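PDB 3E4G: ATP synthase subunit s, mitochondrial from Bos taurus, which regulates the mitochondrial membrane ATP synthase, being needed for its proton conduction and favouring ATP synthesis by blocking a proton leak through an alternative exit pathway. Local coordinates for residues A[71-75]-A[76-80]; A[125-129]-A[130-134]. The protein carries 1 engineered substitution. All blocks are in the same frame, centred on the assembly; numbering follows the deposited sequence.

How the contacts relate
Both contacts illustrate how a leucine-rich repeat protein turns from a strand of its sheet into the helical segment that follows it. Contact 1 (residues 71-80) comes first along the chain, in the second repeat, after strand 63-69; contact 2 (residues 125-134) lies in the fourth, after strand 118-122. These strands run parallel in one mixed sheet, with strand 89-93 between them. The centres of contacts 1 and 2 are about 16 Å apart and their nearest atoms about 7 Å; helix 100-107 meets side chains of both. Contact 1 sits nearer the magnesium ion bound at Gly35 and Thr69. The two thus mark corresponding passages from strand to helical segment in repeats set along one sheet.

Contact 1. Residues A[71-75]-A[76-80]; sequences SCIMS and IGFDH
The Phe78 ring runs back along the turn that precedes it and meets the outer end of Ile73, whose CD1 lies 3.6 Å from Phe78 CZ. The two side chains cross at about a right angle, and the methyl approaches the far end of the ring obliquely. Ile73 reaches it in an extended form: CG1 stands between its own backbone N and carbonyl carbon (chi1 60°), and CD1 continues straight outward. The near end of the ring is fitted against backbone instead, with Ser75 O at its edge, 3.4 Å from Phe78 CD2.

That same carbonyl receives the backbone of the aromatic residue, Phe78 N to Ser75 O at 2.9 Å. One residue earlier, Gly77 N bonds to Met74 O at 2.8 Å. Two consecutive bonds spanning three residues thus wind the chain into a 3-10 turn. Gly77 is buried, with Met74 O close to its CA, and the turn is tightly packed there. Further on, Gly77 O accepts from His80 twice, through its backbone N and through ND1, which lies 2.8 Å away. Gly77 O falls almost in the imidazole plane, and ND1 comes in the carbonyl plane, on a lone pair, a grip that should fix the ring's rotation.

Trp30 of helix 23-33 stacks on His80 and meets Phe78 edge-to-face, while Cys102 and Leu106 of helix 100-107 also touch Phe78. Replacing Phe78 with an alanine would probably open a gap between these helices and leave Ile73 CD1 without its aromatic neighbour. The arrangement is that of a leucine-rich repeat, in which the chain leaves strand 63-69 and folds into a 3-10 segment from which Phe78 packs between Trp30 and helix 100-107.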
loop_
_atom_site.group_PDB
_atom_site.type_symbol
_atom_site.label_atom_id
_atom_site.label_comp_id
_atom_site.label_asym_id
_atom_site.label_seq_id
_atom_site.Cartn_x
_atom_site.Cartn_y
_atom_site.Cartn_z
ATOM N N SER A 71 -1.923 11.157 -0.622
ATOM C CA SER A 71 -0.764 10.874 0.217
ATOM C C SER A 71 0.516 11.062 -0.588
ATOM O O SER A 71 0.542 10.846 -1.810
ATOM C CB SER A 71 -0.878 9.453 0.725
ATOM O OG SER A 71 0.275 8.998 1.400
ATOM N N CYS A 72 1.609 11.370 0.116
ATOM C CA CYS A 72 2.944 11.529 -0.533
ATOM C C CYS A 72 3.803 10.324 -0.414
ATOM O O CYS A 72 5.024 10.419 -0.701
ATOM C CB CYS A 72 3.653 12.813 0.030
ATOM S SG CYS A 72 4.127 12.665 1.756
ATOM N N ILE A 73 3.257 9.152 -0.096
ATOM C CA ILE A 73 4.075 7.943 -0.049
ATOM C C ILE A 73 4.649 7.655 -1.432
ATOM O O ILE A 73 4.051 7.862 -2.487
ATOM C CB ILE A 73 3.294 6.747 0.502
ATOM C CG1 ILE A 73 2.046 6.418 -0.350
ATOM C CG2 ILE A 73 2.972 6.954 1.972
ATOM C CD1 ILE A 73 1.269 5.196 0.250
ATOM N N MET A 74 5.880 7.089 -1.388
ATOM C CA MET A 74 6.573 6.700 -2.658
ATOM C C MET A 74 7.678 5.771 -2.369
ATOM O O MET A 74 8.333 5.890 -1.345
ATOM C CB MET A 74 6.911 7.791 -3.467
ATOM C CG MET A 74 7.811 8.505 -2.852
ATOM S SD MET A 74 8.280 9.987 -3.906
ATOM C CE MET A 74 8.402 9.329 -5.526
ATOM N N SER A 75 8.016 4.958 -3.337
ATOM C CA SER A 75 9.225 4.199 -3.463
ATOM C C SER A 75 9.740 3.613 -2.187
ATOM O O SER A 75 9.152 2.640 -1.624
ATOM C CB SER A 75 10.281 5.016 -4.300
ATOM O OG SER A 75 10.742 6.143 -3.541
ATOM N N ILE A 76 10.893 4.063 -1.754
ATOM C CA ILE A 76 11.540 3.410 -0.633
ATOM C C ILE A 76 10.736 3.652 0.668
ATOM O O ILE A 76 11.002 2.954 1.660
ATOM C CB ILE A 76 13.054 3.598 -0.558
ATOM C CG1 ILE A 76 13.222 5.065 -0.374
ATOM C CG2 ILE A 76 13.763 2.898 -1.718
ATOM C CD1 ILE A 76 12.206 6.096 0.149
ATOM N N GLY A 77 9.716 4.541 0.725
ATOM C CA GLY A 77 8.840 4.556 1.899
ATOM C C GLY A 77 8.206 3.189 2.139
ATOM O O GLY A 77 7.965 2.803 3.277
ATOM N N PHE A 78 7.951 2.457 1.054
ATOM C CA PHE A 78 7.337 1.140 1.194
ATOM C C PHE A 78 8.230 0.127 1.857
ATOM O O PHE A 78 7.720 -0.941 2.245
ATOM C CB PHE A 78 6.818 0.651 -0.164
ATOM C CG PHE A 78 5.626 1.436 -0.680
ATOM C CD1 PHE A 78 4.351 1.277 -0.144
ATOM C CD2 PHE A 78 5.766 2.378 -1.659
ATOM C CE1 PHE A 78 3.273 2.016 -0.601
ATOM C CE2 PHE A 78 4.717 3.144 -2.092
ATOM C CZ PHE A 78 3.453 2.949 -1.601
ATOM N N ASP A 79 9.509 0.417 2.064
ATOM C CA ASP A 79 10.328 -0.447 2.890
ATOM C C ASP A 79 9.808 -0.527 4.333
ATOM O O ASP A 79 10.133 -1.495 5.059
ATOM C CB ASP A 79 11.785 -0.073 2.823
ATOM C CG ASP A 79 12.438 -0.415 1.449
ATOM O OD1 ASP A 79 11.839 -1.120 0.622
ATOM O OD2 ASP A 79 13.548 0.057 1.256
ATOM N N HIS A 80 9.003 0.440 4.758
ATOM C CA HIS A 80 8.343 0.304 6.077
ATOM C C HIS A 80 7.386 -0.918 6.135
ATOM O O HIS A 80 6.949 -1.304 7.205
ATOM C CB HIS A 80 7.485 1.541 6.417
ATOM C CG HIS A 80 8.280 2.768 6.782
ATOM N ND1 HIS A 80 8.621 3.735 5.855
ATOM C CD2 HIS A 80 8.766 3.210 7.960
ATOM C CE1 HIS A 80 9.270 4.699 6.509
ATOM N NE2 HIS A 80 9.387 4.404 7.771
#

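Contact 2. Residues A[125-129]-A[130-134]; sequences GNVTD and KGIIA
Thr128 is the N-cap of helix 129-134: its OG1 accepts from Lys130 N at 3.1 Å, with a bent N-H...O angle of 142°. Its placement between the threonine's own backbone N and carbonyl carbon (chi1 84°) brings the oxygen round to the helix end, where it also bonds to Asp100, linking the cap to helix 100-107. Behind the cap the regular helical pattern begins at once. Ile132 N bonds to Thr128 O at 3.2 Å, and Ile133 N bonds to Asp129 O at 3.0 Å.

The carboxylate of Asp129 is turned away from its own helix to the residues just before helix 155-165, where OD1 and OD2 accept from the backbone N atoms of Lys153 and Glu154, so both oxygens have partners. Lys130 starts alongside Thr128, its CB 3.6 Å from Thr128 OG1, then bends away to form a salt bridge with Glu104.

The apolar packing joins two buried side chains: Val127 CG1 meets Ile132 CD1 at 3.6 Å, the two crossing at about a right angle. Ile133 CG1 lies 3.2 Å from Asp129 O, the acceptor of its own backbone N. Val127, in the loop that follows strand 118-122, touches Leu103 of helix 100-107, while Ile132 and Ile133, on the helix itself, pack on helix 155-165 through Ile158, Phe162 and Ala161.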
loop_
_atom_site.group_PDB
_atom_site.type_symbol
_atom_site.label_atom_id
_atom_site.label_comp_id
_atom_site.label_asym_id
_atom_site.label_seq_id
_atom_site.Cartn_x
_atom_site.Cartn_y
_atom_site.Cartn_z
ATOM N N GLY A 125 -1.886 8.437 -11.321
ATOM C CA GLY A 125 -1.695 8.650 -12.759
ATOM C C GLY A 125 -0.500 8.015 -13.345
ATOM O O GLY A 125 -0.473 7.817 -14.559
ATOM N N ASN A 126 0.562 7.696 -12.574
ATOM C CA ASN A 126 1.731 7.079 -13.187
ATOM C C ASN A 126 1.598 5.595 -13.431
ATOM O O ASN A 126 2.397 5.008 -14.187
ATOM C CB ASN A 126 2.973 7.269 -12.318
ATOM C CG ASN A 126 3.427 8.668 -12.180
ATOM O OD1 ASN A 126 3.770 9.046 -10.983
ATOM N ND2 ASN A 126 3.513 9.417 -13.205
ATOM N N VAL A 127 0.656 4.901 -12.753
ATOM C CA VAL A 127 0.653 3.441 -12.796
ATOM C C VAL A 127 0.332 2.958 -14.190
ATOM O O VAL A 127 -0.566 3.435 -14.863
ATOM C CB VAL A 127 -0.406 2.925 -11.762
ATOM C CG1 VAL A 127 -0.635 1.429 -11.946
ATOM C CG2 VAL A 127 0.049 3.289 -10.349
ATOM N N THR A 128 1.095 1.953 -14.617
ATOM C CA THR A 128 0.847 1.351 -15.933
ATOM C C THR A 128 0.549 -0.108 -15.784
ATOM O O THR A 128 0.572 -0.730 -14.699
ATOM C CB THR A 128 2.081 1.559 -16.902
ATOM O OG1 THR A 128 3.060 0.507 -16.648
ATOM C CG2 THR A 128 2.667 2.923 -16.820
ATOM N N ASP A 129 0.333 -0.748 -16.953
ATOM C CA ASP A 129 0.096 -2.170 -16.994
ATOM C C ASP A 129 1.181 -2.940 -16.256
ATOM O O ASP A 129 0.899 -3.991 -15.646
ATOM C CB ASP A 129 0.019 -2.653 -18.448
ATOM C CG ASP A 129 -1.013 -1.832 -19.297
ATOM O OD1 ASP A 129 -0.682 -0.659 -19.630
ATOM O OD2 ASP A 129 -2.135 -2.338 -19.482
ATOM N N LYS A 130 2.426 -2.513 -16.341
ATOM C CA LYS A 130 3.533 -3.232 -15.674
ATOM C C LYS A 130 3.373 -3.307 -14.174
ATOM O O LYS A 130 3.612 -4.343 -13.535
ATOM C CB LYS A 130 4.872 -2.548 -16.000
ATOM C CG LYS A 130 6.099 -3.171 -15.541
ATOM C CD LYS A 130 7.345 -2.488 -16.139
ATOM C CE LYS A 130 7.600 -1.277 -15.424
ATOM N NZ LYS A 130 8.688 -1.357 -14.471
ATOM N N GLY A 131 2.994 -2.199 -13.553
ATOM C CA GLY A 131 2.810 -2.200 -12.122
ATOM C C GLY A 131 1.643 -3.084 -11.693
ATOM O O GLY A 131 1.695 -3.752 -10.670
ATOM N N ILE A 132 0.578 -3.035 -12.483
ATOM C CA ILE A 132 -0.590 -3.884 -12.156
ATOM C C ILE A 132 -0.227 -5.333 -12.240
ATOM O O ILE A 132 -0.595 -6.149 -11.377
ATOM C CB ILE A 132 -1.794 -3.507 -13.067
ATOM C CG1 ILE A 132 -2.241 -2.044 -12.880
ATOM C CG2 ILE A 132 -2.954 -4.503 -12.844
ATOM C CD1 ILE A 132 -2.518 -1.653 -11.464
ATOM N N ILE A 133 0.453 -5.750 -13.302
ATOM C CA ILE A 133 0.712 -7.154 -13.496
ATOM C C ILE A 133 1.628 -7.710 -12.360
ATOM O O ILE A 133 1.451 -8.853 -11.992
ATOM C CB ILE A 133 1.327 -7.374 -14.931
ATOM C CG1 ILE A 133 0.282 -7.152 -15.987
ATOM C CG2 ILE A 133 1.929 -8.773 -15.072
ATOM C CD1 ILE A 133 -0.668 -8.386 -16.117
ATOM N N ALA A 134 2.471 -6.859 -11.770
ATOM C CA ALA A 134 3.267 -7.255 -10.652
ATOM C C ALA A 134 2.435 -7.811 -9.444
ATOM O O ALA A 134 2.902 -8.623 -8.652
ATOM C CB ALA A 134 4.169 -6.137 -10.231
#